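Local coordinates for PA4485 (Pseudomonas aeruginosa, PDB 4AVR), which probably acts as a lytic transglycosylase of the RlpA family that cleaves peptidoglycan glycan strands, preferring naked ones that lack stem peptides, at residues Arg60-Arg64 with Arg65-Ile69; Ser72-Ala75 with Ala76-Leu79. One frame throughout, in Å; residues are numbered along the deposited sequence.

Contact 1: Arg60-Arg64 with Arg65-Ile69; sequences RGPFR and RGRII
Arg64 and Arg67 close a type II beta turn in the loop between strands 52-59 and 67-71, and Pro62 lies back over the start of the second strand; this is a local contact around a bend of the chain. One backbone bond pins the turn, Arg67 N to Arg64 O at 3.1 Å. The donor comes in from above the carbonyl plane of Arg64, 38° out of it. Gly66 occupies the third position of the turn with a positive phi, the usual place for glycine in a type II turn.

The two arginines that bracket the turn also meet through their side chains, here in one of the two conformers modelled for Arg67. Arg64 CG comes within 3.4 Å of Arg67 NH1, while Arg64 CB sits over one face of the Arg67 guanidinium, toward its rim. The aliphatic root of Arg64 thus lies on the guanidinium of Arg67, and the two guanidinium planes are turned 45° apart. Arg67 has its CG opposite the backbone N (chi1 -168°), which carries its methylenes past the Pro62 ring: CG of Arg67 is 3.7 Å from Pro62 CB. Farther round the ring, Pro62 CG rests on the peptide between Ile68 and Ile69, 3.5 Å from Ile69 N. The peptide bond between Gly61 and Pro62 is cis.

In this conformer the charged end of Arg67 is held from outside the turn, by a salt bridge from NE to Glu5 and a hydrogen bond from NH1 to Ala14 O of the second subunit. Strand 67-71 pairs with strand 2-8; the CB bonds of Ile68 and Ile69 point away from the loop, and both side chains touch Val89 of strand 87-93.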
ATOM      1  N   ARG A  60      -3.183  12.499  -7.279  1.00 10.67           N
ATOM      2  CA  ARG A  60      -4.609  12.563  -7.053  1.00 11.53           C
ATOM      3  C   ARG A  60      -5.093  11.258  -6.439  1.00 12.07           C
ATOM      4  O   ARG A  60      -4.307  10.389  -6.077  1.00 13.85           O
ATOM      5  CB  ARG A  60      -5.334  12.928  -8.368  1.00 12.12           C
ATOM      6  CG  ARG A  60      -4.932  14.291  -8.916  1.00 13.56           C
ATOM      7  CD  ARG A  60      -5.321  15.407  -7.968  1.00 14.67           C
ATOM      8  NE  ARG A  60      -4.837  16.705  -8.422  1.00 14.61           N
ATOM      9  CZ  ARG A  60      -4.413  17.675  -7.606  1.00 12.96           C
ATOM     10  NH1 ARG A  60      -4.417  17.504  -6.287  1.00 12.75           N
ATOM     11  NH2 ARG A  60      -3.958  18.825  -8.096  1.00 15.96           N
ATOM     12  N   GLY A  61      -6.407  11.159  -6.292  1.00 14.05           N
ATOM     13  CA  GLY A  61      -6.991  10.409  -5.186  1.00 15.38           C
ATOM     14  C   GLY A  61      -6.880  11.257  -3.919  1.00 14.33           C
ATOM     15  O   GLY A  61      -6.381  12.368  -3.951  1.00 15.20           O
ATOM     16  N   PRO A  62      -7.311  10.722  -2.765  1.00 13.44           N
ATOM     17  CA  PRO A  62      -7.829   9.378  -2.558  1.00 14.05           C
ATOM     18  C   PRO A  62      -9.133   9.031  -3.252  1.00 14.65           C
ATOM     19  O   PRO A  62      -9.846   9.901  -3.780  1.00 16.61           O
ATOM     20  CB  PRO A  62      -8.058   9.316  -1.048  1.00 15.02           C
ATOM     21  CG  PRO A  62      -7.166  10.349  -0.480  1.00 14.93           C
ATOM     22  CD  PRO A  62      -7.045  11.413  -1.491  1.00 14.17           C
ATOM     23  N   PHE A  63      -9.460   7.747  -3.178  1.00 16.55           N
ATOM     24  CA  PHE A  63     -10.525   7.132  -3.960  1.00 17.69           C
ATOM     25  C   PHE A  63     -11.726   6.619  -3.141  1.00 17.88           C
ATOM     26  O   PHE A  63     -12.597   5.948  -3.700  1.00 20.01           O
ATOM     27  CB  PHE A  63      -9.938   5.972  -4.785  1.00 19.93           C
ATOM     28  CG  PHE A  63      -8.785   6.389  -5.647  1.00 24.02           C
ATOM     29  CD1 PHE A  63      -8.970   7.353  -6.635  1.00 32.90           C
ATOM     30  CD2 PHE A  63      -7.507   5.865  -5.465  1.00 30.99           C
ATOM     31  CE1 PHE A  63      -7.922   7.761  -7.436  1.00 30.08           C
ATOM     32  CE2 PHE A  63      -6.453   6.271  -6.263  1.00 36.74           C
ATOM     33  CZ  PHE A  63      -6.658   7.221  -7.253  1.00 48.59           C
ATOM     34  N   ARG A  64     -11.763   6.916  -1.839  1.00 17.86           N
ATOM     35  CA  ARG A  64     -12.894   6.555  -0.997  1.00 17.15           C
ATOM     36  C   ARG A  64     -13.378   7.779  -0.212  1.00 17.33           C
ATOM     37  O   ARG A  64     -12.560   8.542   0.300  1.00 17.12           O
ATOM     38  CB  ARG A  64     -12.468   5.458   0.002  1.00 19.73           C
ATOM     39  CG  ARG A  64     -12.113   4.103  -0.603  1.00 23.52           C
ATOM     40  CD  ARG A  64     -13.328   3.332  -1.091  1.00 28.64           C
ATOM     41  NE  ARG A  64     -14.076   2.747   0.017  1.00 29.10           N
ATOM     42  CZ  ARG A  64     -15.282   2.201  -0.101  1.00 33.07           C
ATOM     43  NH1 ARG A  64     -15.903   2.180  -1.278  1.00 40.76           N
ATOM     44  NH2 ARG A  64     -15.879   1.686   0.964  1.00 45.02           N
ATOM     45  N   ARG A  65     -14.705   7.946  -0.104  1.00 20.78           N
ATOM     46  CA  ARG A  65     -15.331   8.937   0.770  1.00 23.52           C
ATOM     47  C   ARG A  65     -14.804   8.719   2.187  1.00 19.96           C
ATOM     48  O   ARG A  65     -14.703   7.578   2.656  1.00 21.24           O
ATOM     49  CB  ARG A  65     -16.850   8.763   0.836  1.00 28.54           C
ATOM     50  CG  ARG A  65     -17.622   8.994  -0.455  1.00 39.37           C
ATOM     51  CD  ARG A  65     -19.084   8.597  -0.269  1.00 51.33           C
ATOM     52  NE  ARG A  65     -19.251   7.148  -0.116  1.00 56.51           N
ATOM     53  CZ  ARG A  65     -20.381   6.536   0.245  1.00 69.18           C
ATOM     54  NH1 ARG A  65     -21.484   7.232   0.514  1.00 81.75           N
ATOM     55  NH2 ARG A  65     -20.413   5.208   0.345  1.00 82.50           N
ATOM     56  N   GLY A  66     -14.450   9.815   2.843  1.00 19.69           N
ATOM     57  CA  GLY A  66     -13.909   9.755   4.185  1.00 17.74           C
ATOM     58  C   GLY A  66     -12.397   9.698   4.260  1.00 13.51           C
ATOM     59  O   GLY A  66     -11.837   9.913   5.333  1.00 14.15           O
ATOM     60  N   ARG A  67     -11.749   9.394   3.134  1.00 12.93           N
ATOM     61  CA  ARG A  67     -10.287   9.351   3.055  0.50 11.83           C
ATOM     62  C   ARG A  67      -9.823  10.685   2.473  1.00 11.71           C
ATOM     63  O   ARG A  67     -10.250  11.068   1.389  1.00 15.29           O
ATOM     64  CB  ARG A  67      -9.823   8.139   2.216  0.50 14.96           C
ATOM     65  CG  ARG A  67      -8.315   7.833   2.298  0.50 16.37           C
ATOM     66  CD  ARG A  67      -7.966   6.444   1.776  0.50 18.37           C
ATOM     67  NE  ARG A  67      -8.722   5.399   2.456  0.50 15.97           N
ATOM     68  CZ  ARG A  67      -9.135   4.263   1.891  0.50 17.74           C
ATOM     69  NH1 ARG A  67      -8.892   4.005   0.604  0.50 17.94           N
ATOM     70  NH2 ARG A  67      -9.857   3.408   2.616  0.50 17.88           N
ATOM     71  N   ILE A  68      -8.946  11.391   3.197  1.00  9.43           N
ATOM     72  CA  ILE A  68      -8.518  12.732   2.820  1.00  9.62           C
ATOM     73  C   ILE A  68      -7.136  12.780   2.178  1.00  9.08           C
ATOM     74  O   ILE A  68      -6.875  13.679   1.386  1.00  9.94           O
ATOM     75  CB  ILE A  68      -8.596  13.680   4.052  1.00 10.54           C
ATOM     76  CG1 ILE A  68      -8.545  15.149   3.625  1.00 11.77           C
ATOM     77  CG2 ILE A  68      -7.543  13.371   5.107  1.00 11.04           C
ATOM     78  CD1 ILE A  68      -8.885  16.102   4.756  1.00 13.75           C
ATOM     79  N   ILE A  69      -6.251  11.846   2.513  1.00  8.69           N
ATOM     80  CA  ILE A  69      -4.879  11.905   2.011  1.00  8.84           C
ATOM     81  C   ILE A  69      -4.294  10.508   1.990  1.00  8.66           C
ATOM     82  O   ILE A  69      -4.602   9.697   2.850  1.00 10.12           O
ATOM     83  CB  ILE A  69      -4.041  12.885   2.871  1.00  9.41           C
ATOM     84  CG1 ILE A  69      -2.734  13.302   2.193  1.00 10.56           C
ATOM     85  CG2 ILE A  69      -3.822  12.364   4.289  1.00 10.65           C
ATOM     86  CD1 ILE A  69      -2.107  14.538   2.807  1.00 12.52           C
TER

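Contact 2: Ser72-Ala75 with Ala76-Leu79; sequences SRKA and AEGL
Arg73 and Glu77, one helical turn apart, form an i to i+4 salt bridge on helix 73-79, which follows strand 67-71 in this double-psi beta-barrel family domain. Arg73 NH1 donates to Glu77 OE1 at 3.1 Å. The carboxylate oxygen lies almost exactly in the guanidinium plane, yet is itself approached from above the carboxylate plane, and the two planes are 51° apart. The bridge is therefore single and oblique instead of a flat, two-pronged pair. Arg73 reaches it by bending at chi2 and chi3 (-118° and -31°), which brings its CD to 3.4 Å from Glu77 OE2. Its other terminal nitrogen, NH2, is hydrogen-bonded to Asn27 OD1, so the guanidinium is gripped from two directions.

Lys74 comes at the same carboxylate from another side. A water joins them, accepting from Lys74 NZ and donating to Glu77 OE1, while the lysine CD touches that oxygen directly. Arg73 directly, and Lys74 through the water, would be expected to stabilise the ionised form of Glu77.

At the start of the helix Ser72 is the N-cap: its OG accepts from Ala75 N at 3.1 Å and is also bonded to Ala28 O. Ser72 O takes the first main-chain bond of the helix, from Ala76 N, and Arg73 O, Lys74 O and Ala75 O continue the pattern.

The buried side of the helix is apolar. Ala75 packs on Val55 and Leu79 on Val53, both of strand 52-59, whereas Ala76 touches Met81 and Ile82 in the following loop. Leu79 CG lies 3.4 Å from Ala75 O, the oxygen that accepts from Leu79 N.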
ATOM      1  N   SER A  72       3.172   8.527   1.319  1.00  7.64           N
ATOM      2  CA  SER A  72       4.228   7.575   1.008  1.00  8.24           C
ATOM      3  C   SER A  72       4.552   6.679   2.201  1.00  8.26           C
ATOM      4  O   SER A  72       4.231   6.990   3.348  1.00  8.55           O
ATOM      5  CB  SER A  72       5.487   8.309   0.608  1.00  8.63           C
ATOM      6  OG  SER A  72       6.000   9.007   1.741  1.00 10.08           O
ATOM      7  N   ARG A  73       5.258   5.583   1.928  1.00  8.65           N
ATOM      8  CA  ARG A  73       5.703   4.702   3.003  1.00  9.21           C
ATOM      9  C   ARG A  73       6.540   5.441   4.039  1.00  9.05           C
ATOM     10  O   ARG A  73       6.349   5.267   5.247  1.00  9.51           O
ATOM     11  CB  ARG A  73       6.494   3.523   2.432  1.00 11.20           C
ATOM     12  CG  ARG A  73       6.726   2.417   3.465  1.00 11.85           C
ATOM     13  CD  ARG A  73       8.138   2.112   3.806  1.00 18.34           C
ATOM     14  NE  ARG A  73       9.075   2.320   2.773  1.00 20.38           N
ATOM     15  CZ  ARG A  73      10.146   3.104   2.723  1.00 16.39           C
ATOM     16  NH1 ARG A  73      10.634   3.890   3.698  1.00 16.46           N
ATOM     17  NH2 ARG A  73      10.748   3.050   1.574  1.00 17.74           N
ATOM     18  N   LYS A  74       7.490   6.250   3.589  1.00  9.48           N
ATOM     19  CA  LYS A  74       8.351   6.985   4.509  1.00  9.76           C
ATOM     20  C   LYS A  74       7.529   7.936   5.377  1.00  9.59           C
ATOM     21  O   LYS A  74       7.793   8.077   6.583  1.00 10.64           O
ATOM     22  CB  LYS A  74       9.437   7.745   3.742  1.00 10.74           C
ATOM     23  CG  LYS A  74      10.405   8.493   4.629  1.00 12.83           C
ATOM     24  CD  LYS A  74      11.319   7.572   5.386  1.00 20.04           C
ATOM     25  CE  LYS A  74      12.412   8.360   6.093  1.00 27.36           C
ATOM     26  NZ  LYS A  74      13.287   7.496   6.938  1.00 40.29           N
ATOM     27  N   ALA A  75       6.533   8.600   4.794  1.00  9.11           N
ATOM     28  CA  ALA A  75       5.665   9.476   5.584  1.00  9.33           C
ATOM     29  C   ALA A  75       4.868   8.666   6.608  1.00  9.00           C
ATOM     30  O   ALA A  75       4.674   9.111   7.746  1.00  9.81           O
ATOM     31  CB  ALA A  75       4.739  10.268   4.675  1.00  9.56           C
ATOM     32  N   ALA A  76       4.389   7.495   6.209  1.00  8.77           N
ATOM     33  CA  ALA A  76       3.653   6.624   7.122  1.00  9.43           C
ATOM     34  C   ALA A  76       4.508   6.198   8.306  1.00 10.14           C
ATOM     35  O   ALA A  76       4.027   6.114   9.439  1.00 11.22           O
ATOM     36  CB  ALA A  76       3.121   5.421   6.399  1.00  9.92           C
ATOM     37  N   GLU A  77       5.790   5.942   8.060  1.00 10.36           N
ATOM     38  CA  GLU A  77       6.729   5.663   9.159  1.00 11.24           C
ATOM     39  C   GLU A  77       6.816   6.840  10.124  1.00 11.59           C
ATOM     40  O   GLU A  77       6.754   6.658  11.340  1.00 13.19           O
ATOM     41  CB  GLU A  77       8.121   5.319   8.610  1.00 12.73           C
ATOM     42  CG  GLU A  77       8.143   3.993   7.871  1.00 13.55           C
ATOM     43  CD  GLU A  77       9.406   3.702   7.107  1.00 15.76           C
ATOM     44  OE1 GLU A  77      10.115   4.613   6.651  1.00 19.57           O
ATOM     45  OE2 GLU A  77       9.626   2.511   6.800  1.00 18.96           O
ATOM     46  N   GLY A  78       6.952   8.051   9.587  1.00 11.61           N
ATOM     47  CA  GLY A  78       7.016   9.246  10.428  1.00 12.30           C
ATOM     48  C   GLY A  78       5.736   9.474  11.227  1.00 11.54           C
ATOM     49  O   GLY A  78       5.782  10.021  12.317  1.00 13.90           O
ATOM     50  N   LEU A  79       4.607   9.036  10.669  1.00 10.86           N
ATOM     51  CA  LEU A  79       3.303   9.154  11.332  1.00 10.98           C
ATOM     52  C   LEU A  79       3.006   7.999  12.282  1.00 11.41           C
ATOM     53  O   LEU A  79       1.999   8.029  12.983  1.00 12.51           O
ATOM     54  CB  LEU A  79       2.207   9.270  10.279  1.00 10.17           C
ATOM     55  CG  LEU A  79       2.178  10.591   9.517  1.00 10.56           C
ATOM     56  CD1 LEU A  79       1.348  10.453   8.248  1.00 11.50           C
ATOM     57  CD2 LEU A  79       1.635  11.711  10.386  1.00 11.79           C
TER
HETATM   58  O   HOH W   1      11.491   6.361   8.567  1.00 32.49           O

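Strand 52-59 leads into contact 1, whose turn reverses the chain and closes the loop before strand 67-71. That strand lies in the sheet between strands 2-8 and 30-32, and directly after it the chain enters helix 73-79, where contact 2 closes turns of the helix. The two contacts therefore stand in series, neither nested nor crossed, with centres about 17 Å apart on opposite sides of the chain's centre. Contact 1 sets the loop against the start of strand 67-71, which pairs with strand 2-8; contact 2 sets the helix against strand 52-59. Both contacts also touch the second subunit.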